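Local coordinates for protein glycerol-3-phosphate dehydrogenase [NAD(+)] (Dunaliella salina, PDB 6IUY) that probably catalyses the NAD-dependent interconversion of sn-glycerol 3-phosphate and dihydroxyacetone phosphate, and carries a magnesium-binding haloacid dehalogenase-like domain alongside its dehydrogenase part, at residues Leu90-Thr95 / Met158-Asp163; Gly125-Leu130 / Tyr196-Ile201; Ala271-Ala276 / Pro323-Gly328; Ser335-Ala340 / Lys361-Ala366; Phe584-Thr589 / Leu604-Ala609. One frame throughout, in Å; residues are numbered along the deposited sequence.

Contact 1: residues Leu90-Thr95 / Met158-Asp163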
# COMPACT_ATOMS: atom_id res chain seq x y z
N LEU A 90 23.44 40.34 -45.35
CA LEU A 90 23.74 40.89 -44.02
C LEU A 90 24.97 41.81 -43.85
O LEU A 90 25.09 42.87 -44.49
CB LEU A 90 23.87 39.73 -43.01
CG LEU A 90 24.81 38.56 -43.30
CD1 LEU A 90 25.83 38.86 -44.42
CD2 LEU A 90 25.54 38.21 -42.03
N ASN A 91 25.87 41.36 -42.97
CA ASN A 91 26.72 42.22 -42.15
C ASN A 91 25.84 42.82 -41.05
O ASN A 91 25.73 44.04 -40.91
CB ASN A 91 27.41 43.30 -42.98
CG ASN A 91 28.88 43.47 -42.59
OD1 ASN A 91 29.37 42.82 -41.66
ND2 ASN A 91 29.58 44.32 -43.33
N PHE A 92 25.22 41.92 -40.28
CA PHE A 92 24.12 42.20 -39.35
C PHE A 92 24.44 41.61 -37.96
O PHE A 92 25.03 40.54 -37.86
CB PHE A 92 22.81 41.64 -39.93
CG PHE A 92 21.67 41.47 -38.93
CD1 PHE A 92 20.74 42.48 -38.73
CD2 PHE A 92 21.50 40.27 -38.25
CE1 PHE A 92 19.68 42.31 -37.84
CE2 PHE A 92 20.44 40.10 -37.35
CZ PHE A 92 19.53 41.13 -37.14
N THR A 93 24.03 42.32 -36.90
CA THR A 93 24.57 42.07 -35.57
C THR A 93 23.47 41.82 -34.51
O THR A 93 22.36 42.36 -34.62
CB THR A 93 25.46 43.26 -35.13
OG1 THR A 93 26.50 42.81 -34.25
CG2 THR A 93 24.63 44.35 -34.47
N PRO A 94 23.77 41.00 -33.49
CA PRO A 94 22.81 40.55 -32.48
C PRO A 94 22.05 41.68 -31.81
O PRO A 94 20.85 41.56 -31.55
CB PRO A 94 23.68 39.82 -31.46
CG PRO A 94 25.06 40.34 -31.68
CD PRO A 94 25.13 40.56 -33.16
N THR A 95 22.74 42.78 -31.54
CA THR A 95 22.08 43.95 -30.97
C THR A 95 20.95 44.41 -31.89
O THR A 95 19.95 44.97 -31.44
CB THR A 95 23.09 45.09 -30.71
OG1 THR A 95 22.51 46.34 -31.09
CG2 THR A 95 24.36 44.88 -31.50
N MET A 158 19.20 31.10 -36.98
CA MET A 158 20.16 31.69 -37.91
C MET A 158 21.51 31.10 -37.54
O MET A 158 21.68 30.58 -36.43
CB MET A 158 20.18 33.22 -37.80
CG MET A 158 18.90 33.91 -38.23
SD MET A 158 18.92 35.65 -37.75
CE MET A 158 20.65 36.03 -38.06
N SER A 159 22.47 31.15 -38.46
CA SER A 159 23.80 30.65 -38.16
C SER A 159 24.62 31.75 -37.49
O SER A 159 25.08 32.69 -38.13
CB SER A 159 24.49 30.15 -39.43
OG SER A 159 23.62 29.30 -40.17
N TRP A 160 24.76 31.65 -36.18
CA TRP A 160 25.50 32.65 -35.43
C TRP A 160 26.87 32.12 -35.08
O TRP A 160 27.02 30.98 -34.65
CB TRP A 160 24.76 33.05 -34.15
CG TRP A 160 23.56 33.91 -34.36
CD1 TRP A 160 22.25 33.54 -34.28
CD2 TRP A 160 23.56 35.31 -34.69
NE1 TRP A 160 21.43 34.61 -34.55
CE2 TRP A 160 22.21 35.71 -34.80
CE3 TRP A 160 24.57 36.26 -34.91
CZ2 TRP A 160 21.85 37.02 -35.12
CZ3 TRP A 160 24.20 37.55 -35.23
CH2 TRP A 160 22.85 37.92 -35.33
N GLN A 161 27.89 32.94 -35.26
CA GLN A 161 29.15 32.67 -34.61
C GLN A 161 28.87 32.83 -33.11
O GLN A 161 28.06 33.67 -32.74
CB GLN A 161 30.24 33.62 -35.11
CG GLN A 161 31.61 33.34 -34.54
CD GLN A 161 32.57 34.46 -34.83
OE1 GLN A 161 32.39 35.22 -35.79
NE2 GLN A 161 33.60 34.59 -33.99
N LEU A 162 29.50 32.02 -32.26
CA LEU A 162 29.10 32.00 -30.85
C LEU A 162 30.17 32.38 -29.83
O LEU A 162 29.84 32.96 -28.81
CB LEU A 162 28.55 30.62 -30.48
CG LEU A 162 27.08 30.35 -30.81
CD1 LEU A 162 26.57 29.18 -29.99
CD2 LEU A 162 26.22 31.58 -30.58
N ASP A 163 31.43 32.03 -30.09
CA ASP A 163 32.55 32.13 -29.15
C ASP A 163 32.38 31.19 -27.94
O ASP A 163 31.97 30.04 -28.12
CB ASP A 163 32.82 33.61 -28.70
CG ASP A 163 31.89 34.15 -27.57
OD1 ASP A 163 31.39 33.38 -26.73
OD2 ASP A 163 31.71 35.38 -27.52
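P94 and W160 face each other with their CA atoms 8.9 Å apart, so the two backbones stay well separated and the side chains bridge them. The indole of W160 does most of the bridging. Its CG lies anti to the carbonyl carbon (chi1 -74°), which swings the six-membered end of the ring out to 90-95. There W160 CH2 meets F92 CE2 at 3.8 Å and P94 N at 3.7 Å. W160 CZ3 lies 3.8 Å from P94 CD. The two aromatic rings meet obliquely. M158 bends at its last torsion, and its CE sits above one face of the indole, 3.1 Å from the plane and toward the rim. The same methyl reaches F92 CE2 at 4.1 Å. E137 holds the loop from outside: its OE2 bonds M158 N and, weakly, W160 NE1. With an alanine in place of W160, F92 and P94 would probably lose the ring they share, and the loop 158-163 would barely touch them. The contact joins the turn and start of helix 94-103 to the loop after strand 153-154 in the haloacid dehalogenase-like part. Only apolar contacts cross it, which implies that shape and the hydrophobic effect hold it, with little directional bonding.

Contact 2: residues Gly125-Leu130 / Tyr196-Ile201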
# COMPACT_ATOMS: atom_id res chain seq x y z
N GLY A 125 -5.92 20.01 -22.61
CA GLY A 125 -4.86 19.02 -22.77
C GLY A 125 -4.42 18.68 -24.18
O GLY A 125 -3.68 17.73 -24.38
N VAL A 126 -4.87 19.43 -25.18
CA VAL A 126 -4.31 19.27 -26.52
C VAL A 126 -2.92 19.93 -26.53
O VAL A 126 -2.79 21.08 -26.14
CB VAL A 126 -5.21 19.89 -27.60
CG1 VAL A 126 -4.57 19.79 -28.99
CG2 VAL A 126 -6.56 19.19 -27.61
N GLU A 127 -1.89 19.20 -26.93
CA GLU A 127 -0.56 19.83 -27.00
C GLU A 127 -0.40 20.64 -28.27
O GLU A 127 -0.78 20.21 -29.36
CB GLU A 127 0.58 18.80 -26.90
CG GLU A 127 1.15 18.70 -25.47
CD GLU A 127 2.57 19.21 -25.35
OE1 GLU A 127 3.49 18.45 -25.73
OE2 GLU A 127 2.79 20.35 -24.87
N VAL A 128 0.18 21.82 -28.12
CA VAL A 128 0.34 22.76 -29.22
C VAL A 128 1.81 22.91 -29.58
O VAL A 128 2.68 23.08 -28.71
CB VAL A 128 -0.28 24.13 -28.86
CG1 VAL A 128 0.21 25.21 -29.83
CG2 VAL A 128 -1.81 24.01 -28.85
N PHE A 129 2.08 22.83 -30.88
CA PHE A 129 3.42 23.05 -31.43
C PHE A 129 3.45 24.19 -32.44
O PHE A 129 2.49 24.41 -33.20
CB PHE A 129 3.94 21.78 -32.10
CG PHE A 129 4.13 20.63 -31.17
CD1 PHE A 129 5.37 20.37 -30.62
CD2 PHE A 129 3.07 19.79 -30.87
CE1 PHE A 129 5.56 19.30 -29.78
CE2 PHE A 129 3.25 18.72 -30.03
CZ PHE A 129 4.49 18.48 -29.48
N LEU A 130 4.56 24.91 -32.46
CA LEU A 130 4.91 25.74 -33.60
C LEU A 130 5.90 24.98 -34.48
O LEU A 130 6.90 24.44 -33.99
CB LEU A 130 5.50 27.06 -33.13
CG LEU A 130 4.64 27.85 -32.14
CD1 LEU A 130 5.34 29.11 -31.69
CD2 LEU A 130 3.31 28.18 -32.78
N TYR A 196 5.91 11.25 -28.48
CA TYR A 196 4.73 11.37 -27.64
C TYR A 196 3.68 10.33 -27.99
O TYR A 196 3.68 9.78 -29.09
CB TYR A 196 4.11 12.76 -27.75
CG TYR A 196 5.01 13.95 -27.42
CD1 TYR A 196 5.12 14.41 -26.11
CD2 TYR A 196 5.69 14.64 -28.42
CE1 TYR A 196 5.91 15.50 -25.80
CE2 TYR A 196 6.49 15.74 -28.13
CZ TYR A 196 6.59 16.17 -26.82
OH TYR A 196 7.38 17.26 -26.51
N PRO A 197 2.77 10.06 -27.04
CA PRO A 197 1.69 9.09 -27.24
C PRO A 197 0.54 9.68 -28.06
O PRO A 197 -0.61 9.31 -27.84
CB PRO A 197 1.25 8.77 -25.82
CG PRO A 197 1.56 10.02 -25.04
CD PRO A 197 2.76 10.64 -25.68
N TYR A 198 0.85 10.58 -29.00
CA TYR A 198 -0.18 11.28 -29.76
C TYR A 198 -0.51 10.48 -31.01
O TYR A 198 0.40 9.97 -31.66
CB TYR A 198 0.29 12.68 -30.15
CG TYR A 198 0.63 13.55 -28.97
CD1 TYR A 198 0.02 13.33 -27.74
CD2 TYR A 198 1.56 14.58 -29.08
CE1 TYR A 198 0.32 14.11 -26.65
CE2 TYR A 198 1.87 15.36 -27.99
CZ TYR A 198 1.25 15.12 -26.77
OH TYR A 198 1.53 15.89 -25.66
N ASN A 199 -1.79 10.38 -31.34
CA ASN A 199 -2.19 9.62 -32.52
C ASN A 199 -2.82 10.50 -33.60
O ASN A 199 -2.57 10.32 -34.79
CB ASN A 199 -3.14 8.50 -32.12
CG ASN A 199 -2.45 7.43 -31.26
OD1 ASN A 199 -1.44 6.85 -31.66
ND2 ASN A 199 -2.99 7.19 -30.06
N ASN A 200 -3.63 11.46 -33.17
CA ASN A 200 -4.19 12.45 -34.09
C ASN A 200 -3.46 13.78 -33.99
O ASN A 200 -3.62 14.49 -33.00
CB ASN A 200 -5.68 12.65 -33.82
CG ASN A 200 -6.43 11.34 -33.76
OD1 ASN A 200 -6.15 10.42 -34.52
ND2 ASN A 200 -7.37 11.25 -32.83
N ILE A 201 -2.68 14.11 -35.01
CA ILE A 201 -1.93 15.36 -35.06
C ILE A 201 -2.39 16.21 -36.25
O ILE A 201 -2.43 15.73 -37.38
CB ILE A 201 -0.41 15.12 -35.14
CG1 ILE A 201 0.04 14.13 -34.06
CG2 ILE A 201 0.34 16.43 -35.00
CD1 ILE A 201 1.45 13.61 -34.25
O HOH W 1 6.00 19.09 -24.85
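F129 and Y196 both hold CG anti to the carbonyl carbon, with chi1 of -64° and -57°, and these turns bring their rings together from opposite directions. The edge of F129 points at the face of Y196 in an offset edge-to-face pair. The centroids are 5.7 Å apart and the planes meet at 65°. F129 CZ makes the closest approach, 3.7 Å from Y196 CE2. The neighbouring F129 CE2, also at the ring edge, lies 4.2 Å from Y198 CE2. Strand 127-131 is next to strand 37-40 in the parallel sheet of the haloacid dehalogenase-like domain. Strand 37-40 leads to the magnesium ligands D41 and D43, and the F129 side chain is about 10 Å from that of D41. The loop 196-201 comes from helix 184-195 and enters strand 201-205, on the far side of strand 37-40. The polar part of the contact centres on E127. A water donates to E127 OE1 at 2.7 Å and accepts from Y196 OH at 2.8 Å. The Y198 hydroxyl also approaches E127 OE1, but its modelled position is uncertain, so this weak bond is doubtful. E127 OE2 bonds N152 ND2, which fixes the other end of the carboxylate.

Contact 3: residues Ala271-Ala276 / Pro323-Gly328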
# COMPACT_ATOMS: atom_id res chain seq x y z
N ALA A 271 -20.68 15.11 -5.39
CA ALA A 271 -19.94 15.01 -6.62
C ALA A 271 -20.41 16.06 -7.67
O ALA A 271 -19.59 16.82 -8.22
CB ALA A 271 -20.06 13.58 -7.18
N VAL A 272 -21.71 16.11 -7.95
CA VAL A 272 -22.22 17.06 -8.95
C VAL A 272 -21.90 18.48 -8.54
O VAL A 272 -21.74 19.36 -9.39
CB VAL A 272 -23.74 16.92 -9.19
CG1 VAL A 272 -24.50 17.81 -8.23
CG2 VAL A 272 -24.09 17.32 -10.61
N ARG A 273 -21.78 18.72 -7.24
CA ARG A 273 -21.46 20.06 -6.74
C ARG A 273 -20.04 20.48 -7.12
O ARG A 273 -19.79 21.65 -7.44
CB ARG A 273 -21.62 20.11 -5.22
CG ARG A 273 -21.13 21.40 -4.60
CD ARG A 273 -21.34 21.47 -3.10
NE ARG A 273 -21.27 22.86 -2.65
CZ ARG A 273 -20.17 23.46 -2.18
NH1 ARG A 273 -19.03 22.79 -2.09
NH2 ARG A 273 -20.21 24.74 -1.81
N MET A 274 -19.12 19.52 -7.06
CA MET A 274 -17.72 19.76 -7.42
C MET A 274 -17.58 19.88 -8.93
O MET A 274 -16.92 20.77 -9.44
CB MET A 274 -16.82 18.64 -6.91
CG MET A 274 -16.85 18.41 -5.40
SD MET A 274 -15.45 17.35 -4.92
CE MET A 274 -16.04 15.71 -5.31
N VAL A 275 -18.22 18.95 -9.63
CA VAL A 275 -18.29 18.94 -11.09
C VAL A 275 -18.92 20.23 -11.64
O VAL A 275 -18.43 20.83 -12.61
CB VAL A 275 -19.07 17.72 -11.52
CG1 VAL A 275 -19.75 17.92 -12.85
CG2 VAL A 275 -18.16 16.50 -11.47
N ALA A 276 -19.97 20.69 -10.98
CA ALA A 276 -20.59 21.94 -11.39
C ALA A 276 -19.65 23.14 -11.19
O ALA A 276 -19.67 24.07 -11.99
CB ALA A 276 -21.92 22.14 -10.65
N PRO A 323 -28.81 17.68 2.80
CA PRO A 323 -29.42 18.90 3.36
C PRO A 323 -28.41 19.97 3.76
O PRO A 323 -27.35 19.65 4.30
CB PRO A 323 -30.18 18.40 4.59
CG PRO A 323 -29.65 17.01 4.88
CD PRO A 323 -29.10 16.47 3.60
N GLY A 324 -28.77 21.22 3.52
CA GLY A 324 -27.94 22.34 3.91
C GLY A 324 -26.81 22.64 2.95
O GLY A 324 -26.07 23.59 3.16
N ILE A 325 -26.65 21.82 1.92
CA ILE A 325 -25.57 22.03 0.96
C ILE A 325 -26.09 22.62 -0.35
O ILE A 325 -27.03 22.11 -0.98
CB ILE A 325 -24.81 20.71 0.64
CG1 ILE A 325 -24.32 20.03 1.92
CG2 ILE A 325 -23.62 20.99 -0.29
CD1 ILE A 325 -23.30 20.86 2.69
N ASP A 326 -25.47 23.72 -0.75
CA ASP A 326 -25.80 24.40 -1.98
C ASP A 326 -25.10 23.73 -3.16
O ASP A 326 -23.89 23.86 -3.31
CB ASP A 326 -25.39 25.88 -1.89
CG ASP A 326 -25.86 26.70 -3.10
OD1 ASP A 326 -26.88 27.43 -2.99
OD2 ASP A 326 -25.21 26.62 -4.16
N LEU A 327 -25.85 22.98 -3.97
CA LEU A 327 -25.34 22.54 -5.26
C LEU A 327 -25.38 23.85 -6.01
O LEU A 327 -26.29 24.65 -5.75
CB LEU A 327 -26.21 21.46 -5.90
CG LEU A 327 -26.82 20.47 -4.91
CD1 LEU A 327 -27.60 19.42 -5.64
CD2 LEU A 327 -25.74 19.81 -4.07
N GLY A 328 -24.43 24.14 -6.88
CA GLY A 328 -24.42 25.48 -7.46
C GLY A 328 -25.68 25.90 -8.25
O GLY A 328 -26.68 25.17 -8.37
O HOH W 2 -21.26 23.90 -7.58
O HOH W 3 -22.14 26.77 -3.37
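R273 runs from helix 266-282 across to the loop 323-328, and each part of its side chain has a partner. CB lies 4.3 Å from L327 CD2. CG stands anti to the backbone N (chi1 172°) and lies 3.9 Å from D326 O. The chain stays extended from CG to NE, which carries the head over the loop. CD meets I325 CG2 at 3.7 Å, the two side chains crossing at about a right angle. NE then gives its hydrogen to D326 O, at 2.9 Å and with an N-H...O angle of 156°. The oxygen lies in the guanidinium plane, while the donor is tilted 34° from the carbonyl plane. At the tip, NH2 donates to a water at 3.2 Å, and that water donates to D326 OD2. NH1 forms a salt bridge with E419. One residue earlier on the helix, V272 CG1 touches L327 CD1 at 4.3 Å. A second water donates to R273 O at 2.7 Å and weakly links it to G328 N. A leucine at R273 would probably leave the D326 carbonyl and the E419 carboxylate without their mate. Helix 266-282 is the first helix of the NAD-binding Rossmann fold, and the loop leads into the edge strand 331-334. The chemistry implies that one cation ties a loop carbonyl directly, and D326 OD2 through water, with the E419 carboxylate probably offsetting the arginine's charge.

Contact 4: residues Ser335-Ala340 / Lys361-Ala366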
# COMPACT_ATOMS: atom_id res chain seq x y z
N SER A 335 -36.21 14.13 -13.62
CA SER A 335 -36.57 12.78 -13.21
C SER A 335 -36.63 11.82 -14.37
O SER A 335 -36.86 10.63 -14.16
CB SER A 335 -37.92 12.76 -12.52
OG SER A 335 -38.93 13.01 -13.48
N ASP A 336 -36.46 12.31 -15.59
CA ASP A 336 -36.51 11.40 -16.73
C ASP A 336 -35.10 10.98 -17.14
O ASP A 336 -34.29 11.82 -17.51
CB ASP A 336 -37.22 12.03 -17.93
CG ASP A 336 -37.59 11.01 -18.97
OD1 ASP A 336 -38.72 10.49 -18.92
OD2 ASP A 336 -36.74 10.69 -19.82
N LEU A 337 -34.84 9.69 -17.08
CA LEU A 337 -33.50 9.16 -17.23
C LEU A 337 -33.00 9.32 -18.66
O LEU A 337 -31.86 9.70 -18.88
CB LEU A 337 -33.46 7.69 -16.80
CG LEU A 337 -32.13 6.99 -17.07
CD1 LEU A 337 -30.98 7.64 -16.29
CD2 LEU A 337 -32.23 5.53 -16.76
N ILE A 338 -33.86 9.02 -19.63
CA ILE A 338 -33.51 9.15 -21.04
C ILE A 338 -33.22 10.61 -21.38
O ILE A 338 -32.22 10.94 -22.02
CB ILE A 338 -34.62 8.62 -21.97
CG1 ILE A 338 -34.95 7.18 -21.60
CG2 ILE A 338 -34.20 8.74 -23.44
CD1 ILE A 338 -33.71 6.30 -21.51
N GLU A 339 -34.09 11.50 -20.93
CA GLU A 339 -33.91 12.90 -21.26
C GLU A 339 -32.64 13.46 -20.61
O GLU A 339 -31.96 14.30 -21.21
CB GLU A 339 -35.14 13.70 -20.84
CG GLU A 339 -34.99 15.20 -21.03
CD GLU A 339 -35.15 15.98 -19.73
OE1 GLU A 339 -36.18 15.78 -19.04
OE2 GLU A 339 -34.25 16.79 -19.40
N ALA A 340 -32.32 13.00 -19.39
CA ALA A 340 -31.12 13.46 -18.70
C ALA A 340 -29.86 13.11 -19.48
O ALA A 340 -28.88 13.86 -19.50
CB ALA A 340 -31.05 12.85 -17.27
N LYS A 361 -29.59 -1.22 -18.56
CA LYS A 361 -30.53 -1.86 -19.47
C LYS A 361 -31.53 -0.86 -20.08
O LYS A 361 -31.85 -0.96 -21.25
CB LYS A 361 -31.30 -2.98 -18.76
CG LYS A 361 -30.61 -4.34 -18.73
CD LYS A 361 -31.55 -5.41 -18.14
CE LYS A 361 -32.24 -4.90 -16.85
NZ LYS A 361 -33.23 -5.83 -16.23
N GLN A 362 -32.03 0.08 -19.28
CA GLN A 362 -32.95 1.11 -19.78
C GLN A 362 -32.27 1.99 -20.81
O GLN A 362 -32.85 2.27 -21.85
CB GLN A 362 -33.46 2.02 -18.65
CG GLN A 362 -34.49 1.40 -17.71
CD GLN A 362 -34.94 2.38 -16.63
OE1 GLN A 362 -35.30 3.53 -16.91
NE2 GLN A 362 -34.91 1.92 -15.38
N LEU A 363 -31.05 2.45 -20.52
CA LEU A 363 -30.32 3.30 -21.45
C LEU A 363 -29.95 2.60 -22.76
O LEU A 363 -29.87 3.25 -23.81
CB LEU A 363 -29.05 3.84 -20.79
CG LEU A 363 -29.24 4.82 -19.63
CD1 LEU A 363 -27.91 5.12 -18.98
CD2 LEU A 363 -29.92 6.10 -20.09
N ALA A 364 -29.68 1.30 -22.69
CA ALA A 364 -29.35 0.50 -23.87
C ALA A 364 -30.53 0.45 -24.83
O ALA A 364 -30.43 0.87 -25.99
CB ALA A 364 -28.94 -0.93 -23.46
N ALA A 365 -31.64 -0.10 -24.32
CA ALA A 365 -32.94 -0.14 -24.99
C ALA A 365 -33.32 1.17 -25.67
O ALA A 365 -33.87 1.16 -26.76
CB ALA A 365 -34.03 -0.54 -23.99
N ALA A 366 -33.03 2.31 -25.03
CA ALA A 366 -33.36 3.61 -25.62
C ALA A 366 -32.41 4.04 -26.72
O ALA A 366 -32.71 4.95 -27.48
CB ALA A 366 -33.39 4.69 -24.54
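D336 OD2 accepts from E339 N at 3.0 Å, an N-cap bond on the helix turn that sets L337 and I338 against L363. The bond uses the anti lone pair of the oxygen and has an N-H...O angle of 160°. Beyond this turn the contact is mostly apolar. L337 has CG anti to the backbone N (chi1 173°), which sends its branch toward the helix 356-366. L337 CG meets L363 CD2 at 3.8 Å, the two side chains at about a right angle. The CD2 of L337 also reaches Q362 OE1 at 3.7 Å. I338 slides past L363 in the opposite direction, and its CD1 lies 4.1 Å from L363 CD2. The same CD1 presses on A366 CB at 3.4 Å, tighter than usual for two carbons. A366, with its small side chain, lets the isoleucine tip come in so near. Outside the two segments, L337 also packs on W297 of strand 293-297, and L363 on L400 of helix 392-400. The Q362 side chain lies about 7 Å from the bound NAD. Helix 337-342 links the parallel strands 331-334 and 346-349, and helix 356-366 links 346-349 to 374-377. Two successive beta-alpha-beta crossovers thus pack their helices together, as in Rossmann-type NAD-binding domains.

Contact 5: residues Phe584-Thr589 / Leu604-Ala609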
# COMPACT_ATOMS: atom_id res chain seq x y z
N PHE A 584 -10.47 -17.13 1.65
CA PHE A 584 -10.73 -15.79 2.13
C PHE A 584 -11.49 -15.91 3.43
O PHE A 584 -12.70 -15.70 3.48
CB PHE A 584 -11.51 -14.97 1.09
CG PHE A 584 -10.77 -14.79 -0.24
CD1 PHE A 584 -10.95 -15.70 -1.28
CD2 PHE A 584 -9.92 -13.72 -0.44
CE1 PHE A 584 -10.28 -15.54 -2.50
CE2 PHE A 584 -9.25 -13.55 -1.65
CZ PHE A 584 -9.44 -14.47 -2.68
N PRO A 585 -10.78 -16.28 4.50
CA PRO A 585 -11.46 -16.58 5.76
C PRO A 585 -12.21 -15.38 6.33
O PRO A 585 -13.30 -15.58 6.84
CB PRO A 585 -10.32 -17.03 6.68
CG PRO A 585 -9.08 -16.44 6.07
CD PRO A 585 -9.32 -16.46 4.59
N LEU A 586 -11.67 -14.16 6.27
CA LEU A 586 -12.38 -13.06 6.91
C LEU A 586 -13.65 -12.71 6.14
O LEU A 586 -14.70 -12.51 6.75
CB LEU A 586 -11.49 -11.82 7.06
CG LEU A 586 -12.18 -10.58 7.68
CD1 LEU A 586 -12.59 -10.82 9.14
CD2 LEU A 586 -11.28 -9.37 7.59
N PHE A 587 -13.56 -12.65 4.81
CA PHE A 587 -14.74 -12.40 3.97
C PHE A 587 -15.82 -13.42 4.32
O PHE A 587 -17.00 -13.10 4.44
CB PHE A 587 -14.41 -12.50 2.48
CG PHE A 587 -13.64 -11.33 1.94
CD1 PHE A 587 -13.33 -10.25 2.74
CD2 PHE A 587 -13.24 -11.31 0.62
CE1 PHE A 587 -12.62 -9.17 2.22
CE2 PHE A 587 -12.53 -10.24 0.10
CZ PHE A 587 -12.23 -9.17 0.89
N THR A 588 -15.41 -14.66 4.51
CA THR A 588 -16.35 -15.73 4.74
C THR A 588 -16.98 -15.67 6.12
O THR A 588 -18.19 -15.88 6.26
CB THR A 588 -15.70 -17.10 4.55
OG1 THR A 588 -15.42 -17.30 3.16
CG2 THR A 588 -16.64 -18.22 5.03
N THR A 589 -16.19 -15.38 7.16
CA THR A 589 -16.82 -15.37 8.48
C THR A 589 -17.67 -14.12 8.65
O THR A 589 -18.66 -14.16 9.38
CB THR A 589 -15.80 -15.52 9.64
OG1 THR A 589 -15.62 -14.27 10.31
CG2 THR A 589 -14.48 -16.06 9.18
N LEU A 604 -12.86 -11.98 15.35
CA LEU A 604 -11.40 -11.95 15.37
C LEU A 604 -10.83 -13.37 15.21
O LEU A 604 -9.63 -13.56 15.16
CB LEU A 604 -10.87 -11.32 16.65
CG LEU A 604 -11.38 -9.90 16.96
CD1 LEU A 604 -11.06 -9.52 18.41
CD2 LEU A 604 -10.78 -8.90 15.98
N ARG A 605 -11.72 -14.36 15.12
CA ARG A 605 -11.32 -15.76 14.99
C ARG A 605 -11.62 -16.30 13.60
O ARG A 605 -12.07 -17.44 13.45
CB ARG A 605 -12.02 -16.63 16.03
CG ARG A 605 -11.48 -16.49 17.46
CD ARG A 605 -10.42 -17.56 17.75
NE ARG A 605 -10.14 -17.65 19.18
CZ ARG A 605 -10.88 -18.32 20.07
NH1 ARG A 605 -11.97 -18.99 19.68
NH2 ARG A 605 -10.52 -18.34 21.35
N TYR A 606 -11.36 -15.47 12.59
CA TYR A 606 -11.72 -15.79 11.21
C TYR A 606 -11.05 -17.07 10.67
O TYR A 606 -11.70 -17.87 10.00
CB TYR A 606 -11.40 -14.61 10.31
CG TYR A 606 -10.03 -14.02 10.54
CD1 TYR A 606 -8.91 -14.53 9.89
CD2 TYR A 606 -9.85 -12.96 11.42
CE1 TYR A 606 -7.64 -13.99 10.10
CE2 TYR A 606 -8.60 -12.41 11.63
CZ TYR A 606 -7.50 -12.92 10.98
OH TYR A 606 -6.27 -12.36 11.21
N ARG A 607 -9.76 -17.26 10.95
CA ARG A 607 -9.03 -18.47 10.54
C ARG A 607 -9.79 -19.73 10.95
O ARG A 607 -9.69 -20.78 10.31
CB ARG A 607 -7.62 -18.49 11.15
CG ARG A 607 -6.53 -17.86 10.29
CD ARG A 607 -5.53 -17.06 11.14
NE ARG A 607 -4.86 -16.03 10.33
CZ ARG A 607 -3.96 -15.16 10.80
NH1 ARG A 607 -3.60 -15.18 12.08
NH2 ARG A 607 -3.41 -14.26 9.98
N VAL A 608 -10.56 -19.62 12.02
CA VAL A 608 -11.30 -20.76 12.57
C VAL A 608 -12.78 -20.70 12.23
O VAL A 608 -13.40 -21.73 11.94
CB VAL A 608 -11.15 -20.83 14.09
CG1 VAL A 608 -12.08 -21.88 14.66
CG2 VAL A 608 -9.70 -21.11 14.47
N ALA A 609 -13.35 -19.50 12.29
CA ALA A 609 -14.78 -19.31 12.07
C ALA A 609 -15.20 -19.59 10.62
O ALA A 609 -16.38 -19.83 10.34
CB ALA A 609 -15.17 -17.90 12.46
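Y606 and L586 form the close part of this contact, where the CA atoms of the two residues come within 5.1 Å. Y606 CB lies 3.9 Å from L586 CA and 4.1 Å from L586 CD1. CG of Y606 sits between the backbone N and the carbonyl carbon (chi1 47°), and this brings the ring obliquely to L586 CD1 and P585 CG. P585 CB adds to the packing, 3.7 Å from Y606 O. One turn on, T589 CB meets A609 CB at 3.7 Å. The other side is looser. R607 is exposed, and its side chain starts away from helix 585-594. The R607 guanidinium has one face over Y606 OH. That hydroxyl bonds E423 OE1 of the second subunit, so the contact borders the dimer interface. The short helix 606-609 thus lies between helix 585-594 and the other subunit, while helix 481-502 touches both segments, through E494 on P585 and R489 on Y606.

How the contacts relate
From the N terminus, contacts 1 and 2 come first, both in the haloacid dehalogenase-like part. They cross: 125-130 falls between the segments of contact 1, and 158-163 between those of contact 2. Contact 1 closes a loop of 62 residues at the periphery, and contact 2 one of 65 beside the parallel sheet. Contacts 3 and 4 follow in series in the NAD-binding part, their centres about 23 Å apart. Contact 3 closes 46 residues and ties the first helix to the approach of an edge strand; contact 4 closes 20 and pairs helices 337-342 and 356-366. Contact 5 closes the shortest loop, 14 residues, near the C terminus at the subunit boundary. Its centre is about 79 Å from that of contact 1.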